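Local coordinates for tripartite terminase subunit 3 (Human herpesvirus 5, PDB 3N4P), which forms part of the terminase motor thought to drive viral DNA into empty capsids, here represented by its magnesium-binding nuclease domain, at residues E41-L46 against Y224-I229; G81-G86 against I259-A264; G96-F101 against L210-I215; Y88-L93 against S201-A206; V65-A70 against L134-E139. All blocks are in the same frame, centred on the assembly; numbering follows the deposited sequence.

Interaction 1. Residues E41-L46 against Y224-I229; sequences EEFDIL and YLLEQI. With MG (magnesium ion), chain G.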
# COMPACT_ATOMS: atom_id res chain seq x y z
N GLU B 41 -10.49 -2.31 -3.77
CA GLU B 41 -10.27 -1.70 -2.48
C GLU B 41 -8.78 -1.85 -2.08
O GLU B 41 -8.13 -0.90 -1.63
CB GLU B 41 -11.23 -2.38 -1.50
CG GLU B 41 -11.53 -1.60 -0.35
CD GLU B 41 -12.70 -2.13 0.50
OE1 GLU B 41 -12.77 -3.38 0.83
OE2 GLU B 41 -13.51 -1.20 0.87
N GLU B 42 -8.24 -3.04 -2.26
CA GLU B 42 -6.81 -3.24 -2.00
C GLU B 42 -5.86 -2.48 -2.94
O GLU B 42 -4.79 -2.05 -2.54
CB GLU B 42 -6.48 -4.74 -2.08
CG GLU B 42 -6.92 -5.44 -0.77
CD GLU B 42 -6.88 -6.96 -0.88
OE1 GLU B 42 -5.95 -7.49 -1.57
OE2 GLU B 42 -7.81 -7.61 -0.32
N PHE B 43 -6.24 -2.31 -4.19
CA PHE B 43 -5.46 -1.49 -5.06
C PHE B 43 -5.40 -0.01 -4.61
O PHE B 43 -4.38 0.68 -4.76
CB PHE B 43 -6.01 -1.71 -6.46
CG PHE B 43 -5.32 -0.91 -7.57
CD1 PHE B 43 -4.06 -1.24 -8.03
CD2 PHE B 43 -6.03 0.05 -8.25
CE1 PHE B 43 -3.48 -0.55 -9.15
CE2 PHE B 43 -5.47 0.76 -9.33
CZ PHE B 43 -4.21 0.45 -9.78
N ASP B 44 -6.50 0.49 -4.06
CA ASP B 44 -6.57 1.82 -3.47
C ASP B 44 -5.77 2.00 -2.15
O ASP B 44 -5.06 2.97 -1.97
CB ASP B 44 -8.03 2.13 -3.11
CG ASP B 44 -8.28 3.66 -3.06
OD1 ASP B 44 -7.38 4.42 -3.50
OD2 ASP B 44 -9.32 4.10 -2.57
N ILE B 45 -5.93 1.06 -1.21
CA ILE B 45 -5.38 1.28 0.12
C ILE B 45 -4.04 0.60 0.36
O ILE B 45 -3.37 0.90 1.38
CB ILE B 45 -6.39 0.93 1.23
CG1 ILE B 45 -6.71 -0.58 1.25
CG2 ILE B 45 -7.64 1.79 1.13
CD1 ILE B 45 -7.85 -0.96 2.26
N LEU B 46 -3.60 -0.24 -0.57
CA LEU B 46 -2.30 -0.91 -0.41
C LEU B 46 -1.36 -0.57 -1.59
O LEU B 46 -1.40 -1.21 -2.67
CB LEU B 46 -2.43 -2.46 -0.14
CG LEU B 46 -2.76 -2.85 1.31
CD1 LEU B 46 -3.24 -4.33 1.41
CD2 LEU B 46 -1.54 -2.66 2.31
N TYR B 224 -8.94 8.01 -10.01
CA TYR B 224 -9.29 8.25 -11.39
C TYR B 224 -9.21 6.96 -12.24
O TYR B 224 -10.10 6.70 -13.05
CB TYR B 224 -8.30 9.27 -11.93
CG TYR B 224 -8.59 9.72 -13.33
CD1 TYR B 224 -7.80 9.29 -14.40
CD2 TYR B 224 -9.67 10.61 -13.60
CE1 TYR B 224 -8.07 9.71 -15.70
CE2 TYR B 224 -9.95 11.02 -14.92
CZ TYR B 224 -9.13 10.59 -15.95
OH TYR B 224 -9.39 11.03 -17.23
N LEU B 225 -8.11 6.22 -12.11
CA LEU B 225 -7.89 4.98 -12.80
C LEU B 225 -8.95 3.91 -12.33
O LEU B 225 -9.50 3.18 -13.15
CB LEU B 225 -6.45 4.46 -12.57
CG LEU B 225 -6.15 3.07 -13.17
CD1 LEU B 225 -6.06 3.19 -14.67
CD2 LEU B 225 -4.83 2.46 -12.67
N LEU B 226 -9.28 3.86 -11.04
CA LEU B 226 -10.37 3.00 -10.60
C LEU B 226 -11.74 3.29 -11.25
O LEU B 226 -12.53 2.36 -11.51
CB LEU B 226 -10.56 3.12 -9.12
CG LEU B 226 -10.16 2.04 -8.10
CD1 LEU B 226 -10.16 0.55 -8.65
CD2 LEU B 226 -8.90 2.34 -7.31
N GLU B 227 -12.05 4.57 -11.47
CA GLU B 227 -13.29 4.91 -12.18
C GLU B 227 -13.36 4.23 -13.55
O GLU B 227 -14.41 3.71 -13.96
CB GLU B 227 -13.50 6.46 -12.31
CG GLU B 227 -14.26 7.06 -11.13
CD GLU B 227 -13.70 8.46 -10.61
OE1 GLU B 227 -13.84 8.75 -9.38
OE2 GLU B 227 -13.16 9.29 -11.39
N GLN B 228 -12.24 4.22 -14.24
CA GLN B 228 -12.12 3.51 -15.52
C GLN B 228 -12.17 1.98 -15.39
O GLN B 228 -12.75 1.31 -16.24
CB GLN B 228 -10.90 3.98 -16.28
CG GLN B 228 -11.04 5.47 -16.63
CD GLN B 228 -9.97 5.98 -17.66
OE1 GLN B 228 -9.34 5.20 -18.39
NE2 GLN B 228 -9.79 7.31 -17.71
N ILE B 229 -11.61 1.44 -14.33
CA ILE B 229 -11.52 -0.02 -14.17
C ILE B 229 -12.93 -0.55 -14.02
O ILE B 229 -13.22 -1.62 -14.50
CB ILE B 229 -10.61 -0.43 -12.97
CG1 ILE B 229 -9.16 -0.28 -13.38
CG2 ILE B 229 -10.91 -1.84 -12.46
CD1 ILE B 229 -8.17 -0.17 -12.28
MG MG G . -10.36 6.27 -3.24

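Interaction 2. Residues G81-G86 against I259-A264; sequences GVAAVG and IAVIMA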
# COMPACT_ATOMS: atom_id res chain seq x y z
N GLY B 81 -3.66 8.34 -23.38
CA GLY B 81 -3.25 7.54 -22.20
C GLY B 81 -1.78 7.13 -22.27
O GLY B 81 -1.33 6.74 -23.30
N VAL B 82 -1.03 7.33 -21.19
CA VAL B 82 0.36 6.90 -20.98
C VAL B 82 0.41 6.12 -19.62
O VAL B 82 -0.19 6.54 -18.64
CB VAL B 82 1.35 8.09 -20.88
CG1 VAL B 82 2.80 7.64 -21.12
CG2 VAL B 82 0.99 9.19 -21.86
N ALA B 83 1.10 4.99 -19.61
CA ALA B 83 1.34 4.22 -18.41
C ALA B 83 2.75 3.68 -18.42
O ALA B 83 3.32 3.28 -19.46
CB ALA B 83 0.34 3.05 -18.29
N ALA B 84 3.29 3.59 -17.21
CA ALA B 84 4.64 3.16 -16.97
C ALA B 84 4.61 2.18 -15.81
O ALA B 84 4.24 2.58 -14.68
CB ALA B 84 5.52 4.37 -16.64
N VAL B 85 5.01 0.92 -16.11
CA VAL B 85 5.02 -0.23 -15.21
C VAL B 85 6.34 -1.04 -15.18
O VAL B 85 7.13 -0.99 -16.13
CB VAL B 85 3.84 -1.19 -15.50
CG1 VAL B 85 2.53 -0.41 -15.76
CG2 VAL B 85 4.16 -1.98 -16.68
N GLY B 86 6.60 -1.74 -14.07
CA GLY B 86 7.82 -2.54 -13.87
C GLY B 86 7.45 -3.72 -12.97
O GLY B 86 6.48 -3.65 -12.21
N ILE B 259 -6.71 1.13 -20.77
CA ILE B 259 -6.10 0.35 -21.85
C ILE B 259 -4.59 0.53 -21.82
O ILE B 259 -3.83 -0.43 -22.05
CB ILE B 259 -6.54 0.85 -23.24
CG1 ILE B 259 -8.04 0.61 -23.50
CG2 ILE B 259 -5.75 0.10 -24.40
CD1 ILE B 259 -8.41 1.35 -24.84
N ALA B 260 -4.13 1.78 -21.59
CA ALA B 260 -2.69 1.95 -21.55
C ALA B 260 -2.04 1.12 -20.45
O ALA B 260 -0.96 0.57 -20.66
CB ALA B 260 -2.32 3.38 -21.43
N VAL B 261 -2.67 1.01 -19.30
CA VAL B 261 -2.13 0.16 -18.26
C VAL B 261 -2.25 -1.32 -18.69
O VAL B 261 -1.33 -2.09 -18.56
CB VAL B 261 -2.95 0.41 -16.94
CG1 VAL B 261 -2.67 -0.66 -15.84
CG2 VAL B 261 -2.71 1.86 -16.48
N ILE B 262 -3.39 -1.72 -19.20
CA ILE B 262 -3.56 -3.09 -19.66
C ILE B 262 -2.41 -3.49 -20.64
O ILE B 262 -1.85 -4.56 -20.53
CB ILE B 262 -4.97 -3.26 -20.25
CG1 ILE B 262 -6.00 -3.15 -19.12
CG2 ILE B 262 -5.14 -4.62 -20.97
CD1 ILE B 262 -7.42 -3.16 -19.55
N MET B 263 -2.00 -2.59 -21.52
CA MET B 263 -1.06 -2.92 -22.56
C MET B 263 0.37 -2.84 -22.06
O MET B 263 1.18 -3.71 -22.37
CB MET B 263 -1.26 -2.03 -23.78
CG MET B 263 -2.57 -2.18 -24.44
SD MET B 263 -2.97 -3.93 -24.97
CE MET B 263 -4.69 -3.59 -25.29
N ALA B 264 0.70 -1.84 -21.27
CA ALA B 264 2.04 -1.86 -20.70
C ALA B 264 2.25 -3.16 -19.92
O ALA B 264 3.30 -3.79 -20.04
CB ALA B 264 2.30 -0.63 -19.83

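Interaction 3. Residues G96-F101 against L210-I215; sequences GLEHFF and LVSYTI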
# COMPACT_ATOMS: atom_id res chain seq x y z
N GLY B 96 3.71 5.30 -13.24
CA GLY B 96 3.34 6.56 -13.86
C GLY B 96 2.08 6.43 -14.67
O GLY B 96 1.79 5.33 -15.21
N LEU B 97 1.29 7.51 -14.67
CA LEU B 97 0.05 7.60 -15.47
C LEU B 97 -0.06 9.00 -16.00
O LEU B 97 0.27 9.98 -15.30
CB LEU B 97 -1.23 7.28 -14.67
CG LEU B 97 -1.37 5.90 -14.02
CD1 LEU B 97 -2.44 5.88 -12.86
CD2 LEU B 97 -1.64 4.73 -15.04
N GLU B 98 -0.42 9.13 -17.27
CA GLU B 98 -0.80 10.43 -17.80
C GLU B 98 -2.02 10.25 -18.63
O GLU B 98 -2.17 9.24 -19.33
CB GLU B 98 0.30 11.06 -18.63
CG GLU B 98 1.66 11.29 -17.90
CD GLU B 98 1.64 12.29 -16.72
OE1 GLU B 98 0.61 12.94 -16.40
OE2 GLU B 98 2.70 12.44 -16.08
N HIS B 99 -2.86 11.28 -18.63
CA HIS B 99 -3.98 11.36 -19.54
C HIS B 99 -3.90 12.77 -20.03
O HIS B 99 -4.31 13.73 -19.37
CB HIS B 99 -5.29 11.09 -18.83
CG HIS B 99 -6.44 10.88 -19.77
ND1 HIS B 99 -7.69 10.48 -19.34
CD2 HIS B 99 -6.54 11.04 -21.12
CE1 HIS B 99 -8.51 10.41 -20.37
NE2 HIS B 99 -7.84 10.73 -21.47
N PHE B 100 -3.39 12.93 -21.24
CA PHE B 100 -3.06 14.26 -21.71
C PHE B 100 -4.03 14.83 -22.75
O PHE B 100 -4.40 14.13 -23.69
CB PHE B 100 -1.63 14.25 -22.24
CG PHE B 100 -1.27 15.48 -23.08
CD1 PHE B 100 -0.67 16.56 -22.50
CD2 PHE B 100 -1.53 15.50 -24.44
CE1 PHE B 100 -0.33 17.72 -23.28
CE2 PHE B 100 -1.22 16.64 -25.21
CZ PHE B 100 -0.60 17.73 -24.63
N PHE B 101 -4.43 16.09 -22.56
CA PHE B 101 -5.34 16.85 -23.43
C PHE B 101 -4.60 18.11 -23.88
O PHE B 101 -4.01 18.82 -23.05
CB PHE B 101 -6.60 17.34 -22.69
CG PHE B 101 -7.46 16.22 -22.16
CD1 PHE B 101 -8.58 15.80 -22.86
CD2 PHE B 101 -7.15 15.61 -20.96
CE1 PHE B 101 -9.36 14.76 -22.39
CE2 PHE B 101 -7.93 14.55 -20.48
CZ PHE B 101 -9.03 14.11 -21.20
N LEU B 210 3.86 7.17 -7.34
CA LEU B 210 3.28 7.25 -8.67
C LEU B 210 3.33 8.70 -9.31
O LEU B 210 2.83 9.67 -8.77
CB LEU B 210 1.84 6.76 -8.54
CG LEU B 210 0.76 6.74 -9.64
CD1 LEU B 210 0.99 7.67 -10.78
CD2 LEU B 210 0.53 5.38 -10.13
N VAL B 211 3.95 8.82 -10.48
CA VAL B 211 4.16 10.16 -11.11
C VAL B 211 3.00 10.44 -12.02
O VAL B 211 2.62 9.57 -12.77
CB VAL B 211 5.44 10.12 -11.99
CG1 VAL B 211 5.55 11.39 -12.88
CG2 VAL B 211 6.62 9.94 -11.10
N SER B 212 2.40 11.61 -11.91
CA SER B 212 1.39 11.99 -12.88
C SER B 212 1.18 13.48 -12.97
O SER B 212 0.42 14.01 -12.19
CB SER B 212 0.05 11.43 -12.49
OG SER B 212 -0.88 11.88 -13.48
N TYR B 213 1.78 14.14 -13.96
CA TYR B 213 1.71 15.59 -14.01
C TYR B 213 0.37 16.08 -14.55
O TYR B 213 -0.01 17.22 -14.30
CB TYR B 213 2.85 16.16 -14.86
CG TYR B 213 4.19 15.95 -14.17
CD1 TYR B 213 5.09 14.98 -14.64
CD2 TYR B 213 4.57 16.76 -13.07
CE1 TYR B 213 6.31 14.79 -14.05
CE2 TYR B 213 5.81 16.58 -12.44
CZ TYR B 213 6.69 15.57 -12.94
OH TYR B 213 7.94 15.38 -12.37
N THR B 214 -0.36 15.24 -15.30
CA THR B 214 -1.59 15.73 -15.91
C THR B 214 -2.80 15.34 -15.08
O THR B 214 -3.90 15.85 -15.33
CB THR B 214 -1.85 15.14 -17.34
OG1 THR B 214 -1.98 13.73 -17.24
CG2 THR B 214 -0.70 15.51 -18.28
N ILE B 215 -2.65 14.38 -14.11
CA ILE B 215 -3.77 14.01 -13.29
C ILE B 215 -3.70 14.50 -11.84
O ILE B 215 -4.74 14.81 -11.27
CB ILE B 215 -3.97 12.44 -13.32
CG1 ILE B 215 -4.17 11.97 -14.78
CG2 ILE B 215 -5.14 11.96 -12.42
CD1 ILE B 215 -3.94 10.38 -14.89

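Interaction 4. Residues Y88-L93 against S201-A206; sequences YRHQFL and SGYIKA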
# COMPACT_ATOMS: atom_id res chain seq x y z
N TYR B 88 7.66 -6.40 -9.84
CA TYR B 88 8.15 -6.64 -8.49
C TYR B 88 7.80 -8.04 -8.07
O TYR B 88 6.61 -8.33 -7.96
CB TYR B 88 7.62 -5.59 -7.50
CG TYR B 88 7.97 -5.97 -6.10
CD1 TYR B 88 9.30 -5.95 -5.68
CD2 TYR B 88 6.99 -6.46 -5.20
CE1 TYR B 88 9.63 -6.34 -4.41
CE2 TYR B 88 7.34 -6.86 -3.94
CZ TYR B 88 8.67 -6.81 -3.55
OH TYR B 88 9.06 -7.22 -2.29
N ARG B 89 8.81 -8.88 -7.81
CA ARG B 89 8.67 -10.33 -7.67
C ARG B 89 7.71 -10.79 -8.73
O ARG B 89 7.92 -10.48 -9.87
CB ARG B 89 8.20 -10.74 -6.21
CG ARG B 89 8.99 -10.02 -5.09
CD ARG B 89 8.61 -10.38 -3.62
NE ARG B 89 9.73 -11.09 -2.97
CZ ARG B 89 10.68 -10.57 -2.18
NH1 ARG B 89 10.69 -9.28 -1.86
NH2 ARG B 89 11.61 -11.38 -1.68
N HIS B 90 6.60 -11.40 -8.34
CA HIS B 90 5.56 -11.83 -9.26
C HIS B 90 4.47 -10.75 -9.57
O HIS B 90 3.54 -11.01 -10.33
CB HIS B 90 4.95 -13.17 -8.77
CG HIS B 90 4.27 -13.09 -7.44
ND1 HIS B 90 4.41 -12.00 -6.59
CD2 HIS B 90 3.41 -13.93 -6.82
CE1 HIS B 90 3.65 -12.17 -5.52
NE2 HIS B 90 3.03 -13.33 -5.63
N GLN B 91 4.61 -9.52 -9.05
CA GLN B 91 3.64 -8.44 -9.28
C GLN B 91 4.13 -7.43 -10.28
O GLN B 91 5.29 -7.44 -10.69
CB GLN B 91 3.28 -7.75 -7.96
CG GLN B 91 2.60 -8.78 -6.95
CD GLN B 91 2.48 -8.22 -5.55
OE1 GLN B 91 3.48 -7.93 -4.91
NE2 GLN B 91 1.26 -8.07 -5.06
N PHE B 92 3.21 -6.55 -10.66
CA PHE B 92 3.47 -5.44 -11.57
C PHE B 92 3.02 -4.18 -10.96
O PHE B 92 1.87 -4.08 -10.49
CB PHE B 92 2.76 -5.73 -12.87
CG PHE B 92 3.05 -7.14 -13.35
CD1 PHE B 92 4.21 -7.42 -14.06
CD2 PHE B 92 2.19 -8.18 -13.02
CE1 PHE B 92 4.53 -8.75 -14.49
CE2 PHE B 92 2.49 -9.54 -13.42
CZ PHE B 92 3.69 -9.79 -14.18
N LEU B 93 3.93 -3.23 -10.97
CA LEU B 93 3.82 -2.00 -10.24
C LEU B 93 3.60 -0.82 -11.18
O LEU B 93 4.29 -0.70 -12.18
CB LEU B 93 5.16 -1.83 -9.57
CG LEU B 93 5.14 -1.45 -8.12
CD1 LEU B 93 5.58 -2.72 -7.48
CD2 LEU B 93 6.18 -0.46 -7.91
N SER B 201 -6.65 -11.21 -8.92
CA SER B 201 -5.87 -11.96 -7.94
C SER B 201 -4.76 -11.18 -7.24
O SER B 201 -3.88 -11.80 -6.62
CB SER B 201 -5.46 -13.38 -8.43
OG SER B 201 -4.87 -13.34 -9.70
N GLY B 202 -4.80 -9.84 -7.27
CA GLY B 202 -3.83 -9.10 -6.48
C GLY B 202 -2.52 -8.83 -7.23
O GLY B 202 -1.57 -8.27 -6.66
N TYR B 203 -2.45 -9.11 -8.52
CA TYR B 203 -1.14 -8.94 -9.19
C TYR B 203 -0.75 -7.57 -9.69
O TYR B 203 0.42 -7.38 -10.13
CB TYR B 203 -1.00 -9.95 -10.33
CG TYR B 203 -0.86 -11.36 -9.79
CD1 TYR B 203 -1.95 -12.15 -9.55
CD2 TYR B 203 0.37 -11.84 -9.46
CE1 TYR B 203 -1.79 -13.45 -9.02
CE2 TYR B 203 0.56 -13.11 -8.97
CZ TYR B 203 -0.52 -13.90 -8.75
OH TYR B 203 -0.28 -15.13 -8.22
N ILE B 204 -1.71 -6.65 -9.70
CA ILE B 204 -1.55 -5.30 -10.26
C ILE B 204 -1.58 -4.29 -9.13
O ILE B 204 -2.58 -4.14 -8.47
CB ILE B 204 -2.69 -4.89 -11.22
CG1 ILE B 204 -3.03 -5.97 -12.25
CG2 ILE B 204 -2.35 -3.41 -11.93
CD1 ILE B 204 -1.90 -6.23 -13.32
N LYS B 205 -0.49 -3.53 -8.97
CA LYS B 205 -0.38 -2.66 -7.80
C LYS B 205 0.14 -1.32 -8.25
O LYS B 205 0.82 -1.22 -9.29
CB LYS B 205 0.55 -3.30 -6.76
CG LYS B 205 -0.15 -4.49 -5.95
CD LYS B 205 -0.73 -3.90 -4.68
CE LYS B 205 -1.59 -4.84 -3.91
NZ LYS B 205 -2.66 -4.01 -3.36
N ALA B 206 -0.21 -0.30 -7.47
CA ALA B 206 0.24 1.06 -7.68
C ALA B 206 1.33 1.25 -6.68
O ALA B 206 1.36 0.58 -5.64
CB ALA B 206 -0.84 1.99 -7.36

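Interaction 5. Residues V65-A70 against L134-E139; sequences VYLDPA and LRIAVE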
# COMPACT_ATOMS: atom_id res chain seq x y z
N VAL B 65 6.68 1.15 -20.99
CA VAL B 65 5.62 2.14 -21.14
C VAL B 65 4.78 1.99 -22.43
O VAL B 65 5.28 1.59 -23.45
CB VAL B 65 6.14 3.69 -21.03
CG1 VAL B 65 7.59 3.89 -20.51
CG2 VAL B 65 5.80 4.45 -22.21
N TYR B 66 3.54 2.46 -22.42
CA TYR B 66 2.74 2.41 -23.61
C TYR B 66 1.99 3.70 -23.72
O TYR B 66 1.45 4.16 -22.72
CB TYR B 66 1.66 1.35 -23.38
CG TYR B 66 0.66 1.20 -24.47
CD1 TYR B 66 0.91 0.35 -25.56
CD2 TYR B 66 -0.59 1.82 -24.38
CE1 TYR B 66 -0.06 0.15 -26.57
CE2 TYR B 66 -1.55 1.65 -25.40
CZ TYR B 66 -1.28 0.81 -26.47
OH TYR B 66 -2.23 0.62 -27.45
N LEU B 67 1.82 4.19 -24.94
CA LEU B 67 0.91 5.29 -25.14
C LEU B 67 0.21 5.15 -26.46
O LEU B 67 0.71 4.54 -27.40
CB LEU B 67 1.63 6.65 -25.07
CG LEU B 67 2.69 6.92 -26.14
CD1 LEU B 67 2.86 8.46 -26.52
CD2 LEU B 67 4.00 6.38 -25.62
N ASP B 68 -0.96 5.76 -26.53
CA ASP B 68 -1.78 5.77 -27.75
C ASP B 68 -2.06 7.19 -28.15
O ASP B 68 -3.08 7.76 -27.74
CB ASP B 68 -3.12 5.05 -27.49
CG ASP B 68 -4.08 5.12 -28.70
OD1 ASP B 68 -3.72 5.69 -29.77
OD2 ASP B 68 -5.20 4.61 -28.58
N PRO B 69 -1.17 7.79 -28.96
CA PRO B 69 -1.39 9.21 -29.22
C PRO B 69 -2.71 9.40 -29.95
O PRO B 69 -3.03 8.65 -30.88
CB PRO B 69 -0.19 9.63 -30.11
CG PRO B 69 0.41 8.35 -30.61
CD PRO B 69 0.03 7.25 -29.63
N ALA B 70 -3.46 10.42 -29.52
CA ALA B 70 -4.83 10.63 -29.97
C ALA B 70 -4.94 11.75 -30.99
O ALA B 70 -4.51 12.87 -30.72
CB ALA B 70 -5.70 10.96 -28.78
N LEU B 134 14.64 1.24 -20.63
CA LEU B 134 13.28 1.61 -21.03
C LEU B 134 12.79 0.86 -22.24
O LEU B 134 13.51 0.79 -23.21
CB LEU B 134 13.24 3.03 -21.52
CG LEU B 134 12.89 4.09 -20.55
CD1 LEU B 134 13.27 5.45 -21.27
CD2 LEU B 134 11.38 3.93 -20.15
N ARG B 135 11.56 0.40 -22.21
CA ARG B 135 10.96 -0.26 -23.33
C ARG B 135 9.64 0.36 -23.58
O ARG B 135 8.77 0.32 -22.71
CB ARG B 135 10.77 -1.72 -23.04
CG ARG B 135 12.01 -2.50 -23.27
CD ARG B 135 11.88 -3.99 -22.88
NE ARG B 135 13.22 -4.54 -23.01
CZ ARG B 135 13.59 -5.52 -23.85
NH1 ARG B 135 12.69 -6.20 -24.58
NH2 ARG B 135 14.89 -5.85 -23.91
N ILE B 136 9.48 0.90 -24.78
CA ILE B 136 8.37 1.79 -25.07
C ILE B 136 7.60 1.30 -26.28
O ILE B 136 8.18 1.05 -27.29
CB ILE B 136 8.91 3.24 -25.35
CG1 ILE B 136 9.69 3.73 -24.14
CG2 ILE B 136 7.78 4.24 -25.71
CD1 ILE B 136 10.54 5.01 -24.44
N ALA B 137 6.29 1.20 -26.17
CA ALA B 137 5.44 0.95 -27.32
C ALA B 137 4.55 2.14 -27.64
O ALA B 137 3.83 2.63 -26.76
CB ALA B 137 4.52 -0.27 -27.00
N VAL B 138 4.48 2.55 -28.87
CA VAL B 138 3.66 3.71 -29.23
C VAL B 138 2.68 3.16 -30.24
O VAL B 138 3.09 2.73 -31.30
CB VAL B 138 4.47 4.84 -29.98
CG1 VAL B 138 3.56 6.02 -30.33
CG2 VAL B 138 5.65 5.39 -29.18
N GLU B 139 1.39 3.20 -29.92
CA GLU B 139 0.38 2.74 -30.84
C GLU B 139 0.28 3.63 -32.03
O GLU B 139 0.19 4.83 -31.89
CB GLU B 139 -1.01 2.70 -30.20
CG GLU B 139 -1.91 1.57 -30.80
CD GLU B 139 -3.33 2.02 -31.13
OE1 GLU B 139 -3.82 1.72 -32.25
OE2 GLU B 139 -3.97 2.68 -30.27

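Interaction 1. Residues E41-L46 against Y224-I229
Around the rim of the Phe43 ring, Leu225 CD2 lies in the ring plane, 3.6 Å from Phe43 CZ, and Leu226 CD2 sits close to that plane at another part of the edge, 3.8 Å from Phe43 CD2. Ile229 is placed obliquely, with its CD1 4.1 Å from Phe43 CE2. The carboxylate of the next residue, Asp44, turns its OD2 to a magnesium ion at 2.5 Å, while its OD1 is paired with Arg47 in a salt bridge.

The two helices, 41-45 and 224-229, run nearly antiparallel (168°), but their axes stay 11.0 Å apart, so side chains alone span the gap. Phe43 does most of this: with CG anti to the backbone N (chi1 180°), its ring reaches across to the other helix, meeting Leu225 at about a right angle and sliding past Leu226 in the opposite direction. Phe199 stacks edge-to-face with the same ring, and strand 204-211 adds Ile204 and Ala206.

The example illustrates a division of labour between consecutive residues of one helix turn. No hydrogen bond crosses between the segments, so their cohesion is hydrophobic. Asp44 instead shares its magnesium ion with the backbone oxygen of Asn52 of the second subunit, so this metal bond links the two subunits, while Arg47 probably offsets part of the carboxylate's charge.

Interaction 2. Residues G81-G86 against I259-A264
Ala83, Ala264 and Ala260 bury the most surface here, and their small size lets a helix lie close upon a strand. The axes of strand 81-86 and helix 259-264 approach to 7.0 Å and cross at -37°. The methyl of Ala83 points at the helix and settles 3.7 Å from the backbone oxygen of Ala260; Val261 CG2 touches the same Ala83 CB, also at 3.7 Å. One helical turn beyond Ala260, Ala264 CB meets Val85 CG2 at 3.9 Å. Val85 is oriented for this by a chi1 of -42°, which sets CG2 between the backbone N and the carbonyl carbon. Toward the start of the strand, Ala260 CB rests 3.9 Å from the carbonyl carbon of Gly81, at a position where the strand has no side chain of its own. No hydrogen bond links the two segments. Strand 80-88 pairs with strands 62-67 and 91-100 in the central sheet; helix 256-267 also covers Tyr66 and Leu97 on those neighbours, while Val82 and Ala84 face helix 109-127.

Interaction 3. Residues G96-F101 against L210-I215
A buried carboxylate, that of Glu98, grips the backbone of a turn from the neighbouring segment. Its OE2 accepts from Tyr213 N at 2.9 Å through the syn lone pair, the one on the side of the other oxygen. Its OE1 takes two bonds: Thr214 N reaches it at 2.7 Å from the syn side, 16° out of the carboxylate plane, and Thr214 OG1 donates to its anti lone pair at 2.8 Å. A bend at chi2 (-64°) folds the Glu98 chain into this position. Parallel pairing comes just before the turn, where Leu97 N bonds to Val211 O at 3.1 Å, so the interaction carries this strand pair of the RNase H-like sheet from strand geometry into a loop held by side chains. Thr214 OG1 also accepts from His99 N at 3.0 Å. Ser212 OG donates to Leu97 O from above the carbonyl plane and accepts from Ile215 N, forming an ST motif. On the apolar side, Ile215 CD1 packs 4.1 Å from Leu97 CB, and Pro221 and Leu257 lie against both residues.

Interaction 4. Residues Y88-L93 against S201-A206
Phe92 and Leu93 run parallel to Ile204 and Lys205, the strand axes 4.9 Å apart and crossing at -33°. Phe92 supplies both backbone bonds: its N donates to Tyr203 O at 3.0 Å, and its O accepts from Lys205 N at 2.9 Å. The pairing follows a turn on one side and a helix end on the other. Tyr88 to Gln91 form a type II' turn, and Gly202, at positive phi, is the C-prime residue of a Schellman motif that ends helix 187-200.

Side chains tie the turn to the helix end. The edge of the Tyr203 ring points at the face of the His90 imidazole in a T-shaped pair, with centroids 5.3 Å apart. Gln91, extended beyond CG, brings NE2 to Gly202 O at 3.3 Å, that oxygen lying near its amide plane; Gln91 OE1 is held by Tyr48 OH. Segment 201-206 overlaps a region required for binding UL56 and for DNA packaging. Helix 187-200 covers Phe92 and Ile204 through Arg198, while helix 37-45 and strand 46-48 close over Lys205, whose NZ bonds to Leu46 O.

Interaction 5. Residues V65-A70 against L134-E139
Four backbone bonds tie Val65 and Leu67 to the parallel segment 134-139. Val65 N donates to Arg135 O at 2.8 Å, and Ala137 N donates to Val65 O; Leu67 N donates to Ala137 O, and Leu67 O accepts from Glu139 N at 2.9 Å. The last bond sets Glu139 next to Asp68, with Asp68 OD2 2.8 Å from Glu139 OE2. Two acceptors so close are probably reconciled by the magnesium ion that both residues bind. Acidic residues at the ends of adjacent strands are characteristic of RNase H-like nucleases; here Asp68 and Glu139 are predicted active-site residues. Glu139 OE1 also has a weak bond from Asn141 N. With CG anti to the backbone N (chi1 176°), the Tyr66 ring lies alongside Glu139, nearly parallel to its carboxylate plane (8°), yet Tyr66 OH, buried 3.5 Å from Glu139 CG, has no polar partner in the model. The opposite face is apolar: Val65 CG1 meets Leu134 CD2 at 3.8 Å, and Leu67 CD2 meets Val138 CG2 at 4.0 Å, under helix 144-161.

Interactions 2 and 5, with centres 8 Å apart, share the middle of the sheet: Ala83 O accepts from Tyr66 N at 3.1 Å, and Ala260 packs on the Tyr66 ring. Interaction 3 joins the next strand over, Val82 N bonding to Glu98 O; interaction 4 extends the same strand pair, its centre about 20 Å from that of interaction 3. The predicted nuclease site lies between interactions 2, 3 and 5: the Asp256 side chain is about 5 Å from Gly81 and, between side chains, about 5 Å from Asp68 and about 4 Å from His99. A magnesium ion about 3 Å from the Asp68 side chain is distinct from the interface ion of interaction 1, whose Tyr224 bonds to His99.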